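Local coordinates for protein PilX (Neisseria meningitidis, PDB 2OPE) that is a minor pilin of meningococcal type IV pili that probably modulates bacterial aggregation and adhesion, properties tied to virulence, at residues 5-16 / 85-93; 19-30 / 70-78. All coordinates share one frame; numbering follows the deposited sequence.

Contact 1: residues 5-16 / 85-93; sequences EKGYQSQLYTEM and GYTLSVWMN
E5 accepts two backbone N-H groups, those of T87 and L88, on one carboxylate oxygen, OE2: the N of T87 at 2.8 Å, on its syn side but somewhat out of plane, and the N of L88 at 2.9 Å, nearly in line with its C-O bond; the two donors arrive from opposite faces of the carboxylate. One water bridges OE2 to the carbonyl of L88, and another links OE1 to G85 O and T87 OG1. Further along, Q9 gives its NE2 to S89 O (3.0 Å) in a bond bent to 149°, just as the chain enters strand 89-93.

The same E5 side chain lies over the Y86 ring: with CG anti to the backbone N and the rest extended, CG sits 3.6 Å from the ring centroid, and the carboxylate stacks on the ring with the planes 8° apart. Y8 CD2 meets the edge of the same ring.

This is the type IV pilin architecture, an N-terminal helix laid on an antiparallel sheet; helix 5-16 runs at 22° to strand 89-93.

The rest is apolar. L88 packs CB against the Q9 side chain and CD1 beside K6 CA. V90 CG1 touches M16 SD at 3.6 Å and also Y13 CD1, while CG2 meets L12. M92, bent at chi3, puts CE over one face of the Y13 ring, off-centre, and 3.5 Å from M16 CB.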
# COMPACT_ATOMS: atom_id res chain seq x y z
N GLU A 5 17.47 -5.49 -3.66
CA GLU A 5 16.12 -5.16 -4.02
C GLU A 5 15.20 -5.66 -2.92
O GLU A 5 14.15 -5.06 -2.69
CB GLU A 5 15.71 -5.77 -5.35
CG GLU A 5 14.27 -5.42 -5.66
CD GLU A 5 13.67 -6.03 -6.95
OE1 GLU A 5 14.37 -6.70 -7.76
OE2 GLU A 5 12.47 -5.80 -7.14
N LYS A 6 15.61 -6.75 -2.25
CA LYS A 6 14.90 -7.32 -1.09
C LYS A 6 14.90 -6.39 0.09
O LYS A 6 13.89 -6.27 0.75
CB LYS A 6 15.52 -8.65 -0.63
CG LYS A 6 15.16 -9.83 -1.48
CD LYS A 6 15.81 -11.11 -0.97
CE LYS A 6 15.46 -12.30 -1.92
NZ LYS A 6 16.32 -13.53 -1.73
N GLY A 7 16.04 -5.78 0.38
CA GLY A 7 16.12 -4.74 1.39
C GLY A 7 15.18 -3.59 1.03
O GLY A 7 14.49 -3.05 1.89
N TYR A 8 15.14 -3.20 -0.25
CA TYR A 8 14.26 -2.10 -0.67
C TYR A 8 12.76 -2.43 -0.47
O TYR A 8 11.97 -1.58 -0.06
CB TYR A 8 14.55 -1.66 -2.10
CG TYR A 8 15.83 -0.85 -2.26
CD1 TYR A 8 16.04 0.31 -1.55
CD2 TYR A 8 16.83 -1.25 -3.14
CE1 TYR A 8 17.20 1.06 -1.69
CE2 TYR A 8 18.01 -0.52 -3.29
CZ TYR A 8 18.18 0.64 -2.56
OH TYR A 8 19.35 1.40 -2.70
N GLN A 9 12.39 -3.67 -0.75
CA GLN A 9 11.04 -4.14 -0.52
C GLN A 9 10.68 -4.16 0.98
O GLN A 9 9.50 -3.97 1.37
CB GLN A 9 10.90 -5.54 -1.10
CG GLN A 9 9.48 -6.07 -1.04
CD GLN A 9 9.41 -7.59 -1.07
OE1 GLN A 9 10.22 -8.27 -0.43
NE2 GLN A 9 8.43 -8.11 -1.79
N SER A 10 11.69 -4.43 1.83
CA SER A 10 11.47 -4.34 3.27
C SER A 10 11.20 -2.90 3.69
O SER A 10 10.22 -2.62 4.37
CB SER A 10 12.64 -4.92 4.06
OG SER A 10 12.76 -6.32 3.84
N GLN A 11 12.05 -1.96 3.28
CA GLN A 11 11.80 -0.58 3.70
C GLN A 11 10.45 -0.10 3.19
O GLN A 11 9.77 0.63 3.89
CB GLN A 11 12.93 0.35 3.23
CG GLN A 11 14.31 -0.17 3.60
CD GLN A 11 15.41 0.80 3.22
OE1 GLN A 11 15.24 2.03 3.27
NE2 GLN A 11 16.55 0.26 2.83
N LEU A 12 10.09 -0.46 1.96
CA LEU A 12 8.76 -0.12 1.40
C LEU A 12 7.68 -0.71 2.33
O LEU A 12 6.67 -0.05 2.64
CB LEU A 12 8.60 -0.69 -0.01
CG LEU A 12 7.26 -0.51 -0.71
CD1 LEU A 12 6.98 0.99 -0.94
CD2 LEU A 12 7.19 -1.30 -2.02
N TYR A 13 7.91 -1.92 2.81
CA TYR A 13 6.91 -2.53 3.64
C TYR A 13 6.72 -1.64 4.88
O TYR A 13 5.58 -1.22 5.19
CB TYR A 13 7.27 -3.98 4.01
CG TYR A 13 6.21 -4.55 4.92
CD1 TYR A 13 5.10 -5.19 4.41
CD2 TYR A 13 6.29 -4.38 6.32
CE1 TYR A 13 4.12 -5.67 5.25
CE2 TYR A 13 5.32 -4.83 7.13
CZ TYR A 13 4.23 -5.47 6.60
OH TYR A 13 3.24 -5.96 7.45
N THR A 14 7.83 -1.32 5.53
CA THR A 14 7.86 -0.49 6.72
C THR A 14 7.32 0.93 6.50
O THR A 14 6.71 1.50 7.38
CB THR A 14 9.30 -0.46 7.30
OG1 THR A 14 9.65 -1.80 7.64
CG2 THR A 14 9.42 0.41 8.57
N GLU A 15 7.52 1.49 5.31
CA GLU A 15 6.96 2.81 5.03
C GLU A 15 5.45 2.68 4.94
O GLU A 15 4.70 3.57 5.38
CB GLU A 15 7.50 3.39 3.71
CG GLU A 15 8.97 3.77 3.79
CD GLU A 15 9.20 5.19 4.25
OE1 GLU A 15 8.25 5.90 4.56
OE2 GLU A 15 10.34 5.62 4.28
N MET A 16 4.99 1.58 4.36
CA MET A 16 3.55 1.45 4.08
C MET A 16 2.84 1.24 5.37
O MET A 16 1.77 1.79 5.53
CB MET A 16 3.24 0.37 3.04
CG MET A 16 3.71 0.80 1.67
SD MET A 16 3.54 -0.47 0.46
CE MET A 16 1.74 -0.85 0.39
N GLY A 85 13.38 -2.03 -13.70
CA GLY A 85 13.97 -3.34 -13.49
C GLY A 85 13.57 -3.95 -12.15
O GLY A 85 13.83 -5.12 -11.88
N TYR A 86 12.93 -3.19 -11.29
CA TYR A 86 12.50 -3.75 -10.01
C TYR A 86 11.13 -4.40 -10.18
O TYR A 86 10.30 -3.95 -11.00
CB TYR A 86 12.53 -2.67 -8.91
CG TYR A 86 13.88 -2.50 -8.18
CD1 TYR A 86 15.07 -2.93 -8.72
CD2 TYR A 86 13.93 -1.92 -6.92
CE1 TYR A 86 16.29 -2.78 -8.02
CE2 TYR A 86 15.08 -1.78 -6.21
CZ TYR A 86 16.26 -2.19 -6.74
OH TYR A 86 17.42 -2.01 -5.97
N THR A 87 10.92 -5.47 -9.42
CA THR A 87 9.67 -6.25 -9.46
C THR A 87 8.94 -6.43 -8.09
O THR A 87 7.69 -6.41 -8.02
CB THR A 87 9.92 -7.67 -10.02
OG1 THR A 87 11.01 -8.26 -9.29
CG2 THR A 87 10.27 -7.66 -11.54
N LEU A 88 9.72 -6.64 -7.03
CA LEU A 88 9.17 -6.94 -5.73
C LEU A 88 8.23 -5.83 -5.36
O LEU A 88 8.55 -4.65 -5.55
CB LEU A 88 10.28 -7.08 -4.66
CG LEU A 88 11.32 -8.20 -4.81
CD1 LEU A 88 12.31 -8.27 -3.67
CD2 LEU A 88 10.67 -9.56 -5.07
N SER A 89 7.09 -6.20 -4.77
CA SER A 89 6.07 -5.24 -4.41
C SER A 89 5.51 -5.57 -3.03
O SER A 89 5.96 -6.50 -2.37
CB SER A 89 4.99 -5.21 -5.48
OG SER A 89 5.58 -5.00 -6.76
N VAL A 90 4.53 -4.77 -2.58
CA VAL A 90 3.87 -4.97 -1.29
C VAL A 90 2.41 -4.57 -1.46
O VAL A 90 2.11 -3.65 -2.26
CB VAL A 90 4.55 -4.08 -0.23
CG1 VAL A 90 3.77 -4.02 1.05
CG2 VAL A 90 5.99 -4.56 0.03
N TRP A 91 1.49 -5.25 -0.75
CA TRP A 91 0.18 -4.65 -0.51
C TRP A 91 -0.24 -4.88 0.94
O TRP A 91 0.32 -5.74 1.62
CB TRP A 91 -0.91 -5.12 -1.52
CG TRP A 91 -1.42 -6.53 -1.28
CD1 TRP A 91 -0.84 -7.70 -1.70
CD2 TRP A 91 -2.60 -6.91 -0.53
NE1 TRP A 91 -1.59 -8.78 -1.28
CE2 TRP A 91 -2.66 -8.33 -0.54
CE3 TRP A 91 -3.58 -6.20 0.18
CZ2 TRP A 91 -3.67 -9.04 0.13
CZ3 TRP A 91 -4.58 -6.91 0.81
CH2 TRP A 91 -4.62 -8.31 0.79
N MET A 92 -1.21 -4.10 1.41
CA MET A 92 -1.78 -4.32 2.74
C MET A 92 -3.21 -3.77 2.92
O MET A 92 -3.69 -2.90 2.17
CB MET A 92 -0.80 -3.83 3.86
CG MET A 92 -0.47 -2.32 3.79
SD MET A 92 0.74 -1.66 4.96
CE MET A 92 2.24 -2.59 4.65
N ASN A 93 -3.88 -4.36 3.92
CA ASN A 93 -5.20 -4.03 4.50
C ASN A 93 -5.16 -2.79 5.37
O ASN A 93 -4.14 -2.57 6.03
CB ASN A 93 -5.55 -5.18 5.54
CG ASN A 93 -6.35 -6.22 4.92
OD1 ASN A 93 -6.94 -5.92 3.89
ND2 ASN A 93 -6.36 -7.45 5.43
O HOH W 1 11.29 -3.96 -5.92
O HOH W 2 13.26 -7.39 -10.39

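Contact 2: residues 19-30 / 70-78; sequences INNISKQFILKN and KPRAYSLVG
I19 and N20 meet L76 where the N-terminal helix of the pilin fold packs against strand 74-80 of its antiparallel sheet, helix 19-28 and strand 74-78 running nearly antiparallel, at 155°. L76 CD1 is the branch that reaches the helix: I19 CG2 lies 4.2 Å from it, and the backbone N and CB of N20 are closer still.

N20 carries the polar bond in this buried zone. Its OD1 accepts the hydroxyl proton of Y74 at 2.7 Å from OH, with the donor in the carbonyl plane, whereas the amide and ring planes are inclined by 66°. ND2 gives to N93 O on the neighbouring strand, so the group is held at both ends, which fixes the rotation of the amide.

One turn on, S23 presses CB to 3.2 Å from Y74 OH, but its own OG turns back to I19 O, which already accepts the S23 backbone N from the opposite face of the carbonyl. The helix then widens into a pi-type turn over 23-28, where S23 O takes the backbone N of both I27 and L28.

L28 splits its two methyls between partners. CD1 meets the edge of the Y74 ring at CE2 (3.6 Å), and CD2 lies against the aliphatic CG of R72. Y74 reaches up to these groups because its CG sits between the backbone N and carbonyl carbon (chi1 61°).

R72, at the third position of the type I turn K70-A73, stretches alongside L28 and donates from NH1 to L28 O at 2.9 Å, with a weak second bond from NE. At N30 a water accepts from the same R72 NH1 and donates to N30 O.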
# COMPACT_ATOMS: atom_id res chain seq x y z
N ILE A 19 2.46 4.69 6.79
CA ILE A 19 1.33 5.31 6.08
C ILE A 19 -0.04 4.76 6.52
O ILE A 19 -0.97 5.53 6.79
CB ILE A 19 1.55 5.18 4.53
CG1 ILE A 19 2.85 5.92 4.13
CG2 ILE A 19 0.36 5.70 3.72
CD1 ILE A 19 3.34 5.57 2.72
N ASN A 20 -0.16 3.44 6.61
CA ASN A 20 -1.37 2.79 7.14
C ASN A 20 -1.73 3.29 8.57
O ASN A 20 -2.90 3.59 8.88
CB ASN A 20 -1.15 1.25 7.18
CG ASN A 20 -2.39 0.45 6.82
OD1 ASN A 20 -3.41 1.01 6.42
ND2 ASN A 20 -2.30 -0.88 6.93
N ASN A 21 -0.73 3.39 9.44
CA ASN A 21 -1.03 3.75 10.82
C ASN A 21 -1.52 5.19 10.95
O ASN A 21 -2.41 5.49 11.74
CB ASN A 21 0.18 3.47 11.73
CG ASN A 21 0.35 2.02 12.01
OD1 ASN A 21 -0.60 1.26 11.86
ND2 ASN A 21 1.54 1.62 12.44
N ILE A 22 -0.94 6.10 10.17
CA ILE A 22 -1.40 7.46 10.17
C ILE A 22 -2.79 7.59 9.52
O ILE A 22 -3.57 8.42 9.95
CB ILE A 22 -0.44 8.33 9.39
CG1 ILE A 22 0.93 8.37 10.09
CG2 ILE A 22 -1.03 9.76 9.19
CD1 ILE A 22 1.89 9.30 9.36
N SER A 23 -3.04 6.83 8.45
CA SER A 23 -4.34 6.80 7.84
C SER A 23 -5.41 6.35 8.83
O SER A 23 -6.47 6.95 8.92
CB SER A 23 -4.34 5.86 6.62
OG SER A 23 -3.43 6.35 5.62
N LYS A 24 -5.12 5.29 9.56
CA LYS A 24 -6.10 4.73 10.47
C LYS A 24 -6.40 5.73 11.62
O LYS A 24 -7.54 5.98 11.97
CB LYS A 24 -5.56 3.39 10.97
CG LYS A 24 -6.07 2.92 12.35
CD LYS A 24 -5.49 1.54 12.74
CE LYS A 24 -6.29 0.83 13.90
NZ LYS A 24 -5.96 -0.66 14.00
N GLN A 25 -5.36 6.32 12.18
CA GLN A 25 -5.46 7.03 13.46
C GLN A 25 -5.82 8.51 13.25
O GLN A 25 -6.34 9.15 14.14
CB GLN A 25 -4.12 6.94 14.19
CG GLN A 25 -3.73 5.54 14.58
CD GLN A 25 -4.76 4.85 15.51
OE1 GLN A 25 -5.42 5.48 16.34
NE2 GLN A 25 -4.92 3.56 15.34
N PHE A 26 -5.50 9.05 12.07
CA PHE A 26 -5.78 10.43 11.76
C PHE A 26 -6.87 10.59 10.71
O PHE A 26 -7.48 11.63 10.64
CB PHE A 26 -4.49 11.21 11.37
CG PHE A 26 -3.53 11.37 12.55
CD1 PHE A 26 -3.64 12.47 13.41
CD2 PHE A 26 -2.59 10.41 12.84
CE1 PHE A 26 -2.79 12.60 14.50
CE2 PHE A 26 -1.73 10.56 13.93
CZ PHE A 26 -1.82 11.64 14.73
N ILE A 27 -7.11 9.61 9.85
CA ILE A 27 -8.14 9.84 8.85
C ILE A 27 -9.43 9.03 9.13
O ILE A 27 -10.53 9.60 9.23
CB ILE A 27 -7.61 9.62 7.42
CG1 ILE A 27 -6.42 10.54 7.19
CG2 ILE A 27 -8.74 9.91 6.36
CD1 ILE A 27 -5.76 10.43 5.81
N LEU A 28 -9.27 7.71 9.27
CA LEU A 28 -10.37 6.83 9.59
C LEU A 28 -11.04 7.21 10.91
O LEU A 28 -12.26 7.07 11.07
CB LEU A 28 -9.87 5.39 9.65
CG LEU A 28 -9.29 4.86 8.34
CD1 LEU A 28 -9.23 3.35 8.40
CD2 LEU A 28 -10.12 5.31 7.15
N LYS A 29 -10.24 7.75 11.83
CA LYS A 29 -10.67 7.93 13.21
C LYS A 29 -11.53 9.17 13.40
O LYS A 29 -12.24 9.28 14.38
CB LYS A 29 -9.44 8.01 14.11
CG LYS A 29 -9.60 7.49 15.49
CD LYS A 29 -8.36 7.82 16.32
CE LYS A 29 -8.26 6.95 17.55
NZ LYS A 29 -7.08 7.31 18.44
N ASN A 30 -11.48 10.09 12.46
CA ASN A 30 -12.37 11.24 12.46
C ASN A 30 -13.81 10.74 12.65
O ASN A 30 -14.31 9.91 11.87
CB ASN A 30 -12.22 12.01 11.15
CG ASN A 30 -12.94 13.33 11.17
OD1 ASN A 30 -14.17 13.36 11.20
ND2 ASN A 30 -12.19 14.44 11.13
N LYS A 70 -17.67 2.14 1.86
CA LYS A 70 -16.93 1.55 2.94
C LYS A 70 -15.45 1.93 2.80
O LYS A 70 -14.59 1.05 2.60
CB LYS A 70 -17.09 0.02 2.93
CG LYS A 70 -16.96 -0.67 4.30
CD LYS A 70 -16.54 -2.10 4.16
CE LYS A 70 -16.82 -2.90 5.45
NZ LYS A 70 -16.05 -4.20 5.51
N PRO A 71 -15.14 3.23 2.91
CA PRO A 71 -13.74 3.67 2.70
C PRO A 71 -12.77 3.20 3.78
O PRO A 71 -11.58 3.18 3.53
CB PRO A 71 -13.84 5.20 2.72
CG PRO A 71 -15.07 5.50 3.46
CD PRO A 71 -16.03 4.36 3.23
N ARG A 72 -13.27 2.83 4.96
CA ARG A 72 -12.41 2.32 6.02
C ARG A 72 -11.84 0.96 5.68
O ARG A 72 -10.81 0.57 6.26
CB ARG A 72 -13.17 2.26 7.35
CG ARG A 72 -13.54 3.66 7.88
CD ARG A 72 -14.30 3.63 9.20
NE ARG A 72 -14.24 4.96 9.79
CZ ARG A 72 -15.08 5.92 9.48
NH1 ARG A 72 -14.95 7.12 10.02
NH2 ARG A 72 -16.03 5.69 8.60
N ALA A 73 -12.51 0.24 4.77
CA ALA A 73 -11.95 -0.96 4.13
C ALA A 73 -11.21 -0.55 2.88
O ALA A 73 -11.83 -0.37 1.82
CB ALA A 73 -13.01 -1.92 3.77
N TYR A 74 -9.90 -0.36 2.98
CA TYR A 74 -9.09 -0.04 1.80
C TYR A 74 -7.84 -0.92 1.89
O TYR A 74 -7.59 -1.56 2.91
CB TYR A 74 -8.70 1.46 1.74
CG TYR A 74 -7.85 1.90 2.96
CD1 TYR A 74 -6.48 1.58 3.03
CD2 TYR A 74 -8.43 2.55 4.06
CE1 TYR A 74 -5.71 1.93 4.11
CE2 TYR A 74 -7.64 2.91 5.17
CZ TYR A 74 -6.26 2.58 5.18
OH TYR A 74 -5.45 2.84 6.28
N SER A 75 -7.07 -0.93 0.83
CA SER A 75 -5.75 -1.52 0.84
C SER A 75 -4.73 -0.55 0.23
O SER A 75 -5.08 0.35 -0.55
CB SER A 75 -5.77 -2.81 0.07
OG SER A 75 -6.18 -2.57 -1.23
N LEU A 76 -3.48 -0.72 0.61
CA LEU A 76 -2.40 0.03 0.05
C LEU A 76 -1.62 -0.88 -0.87
O LEU A 76 -1.32 -2.01 -0.51
CB LEU A 76 -1.49 0.56 1.15
CG LEU A 76 -2.10 1.49 2.20
CD1 LEU A 76 -1.07 1.75 3.36
CD2 LEU A 76 -2.53 2.78 1.55
N VAL A 77 -1.28 -0.38 -2.04
CA VAL A 77 -0.44 -1.12 -2.99
C VAL A 77 0.92 -0.38 -3.16
O VAL A 77 0.97 0.82 -3.34
CB VAL A 77 -1.21 -1.25 -4.34
CG1 VAL A 77 -0.38 -1.84 -5.42
CG2 VAL A 77 -2.48 -2.08 -4.15
N GLY A 78 2.03 -1.09 -3.02
CA GLY A 78 3.33 -0.43 -3.19
C GLY A 78 3.99 -1.13 -4.37
O GLY A 78 4.20 -2.34 -4.32
O HOH W 3 -16.20 9.26 10.14

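In the fold
Helix 5-28 supplies one side of both contacts, and strands 89-93 and 74-80, neighbours in the sheet, supply the other. The helix runs roughly along the first strand in contact 1 and against the second in contact 2. The two lie on opposite sides of the chain's centre, about 18 Å apart between their centres. Contact 1 is larger, burying 756 Å² against 400 Å², but only partly buried: its water-bridged E5 end is the more open, its V90, M16 and M92 end lies in the core. Contact 2 is largely buried round its tyrosine-asparagine bond, with R72 the exposed end. Backbone pairing of V90 with G78 joins the contacts directly.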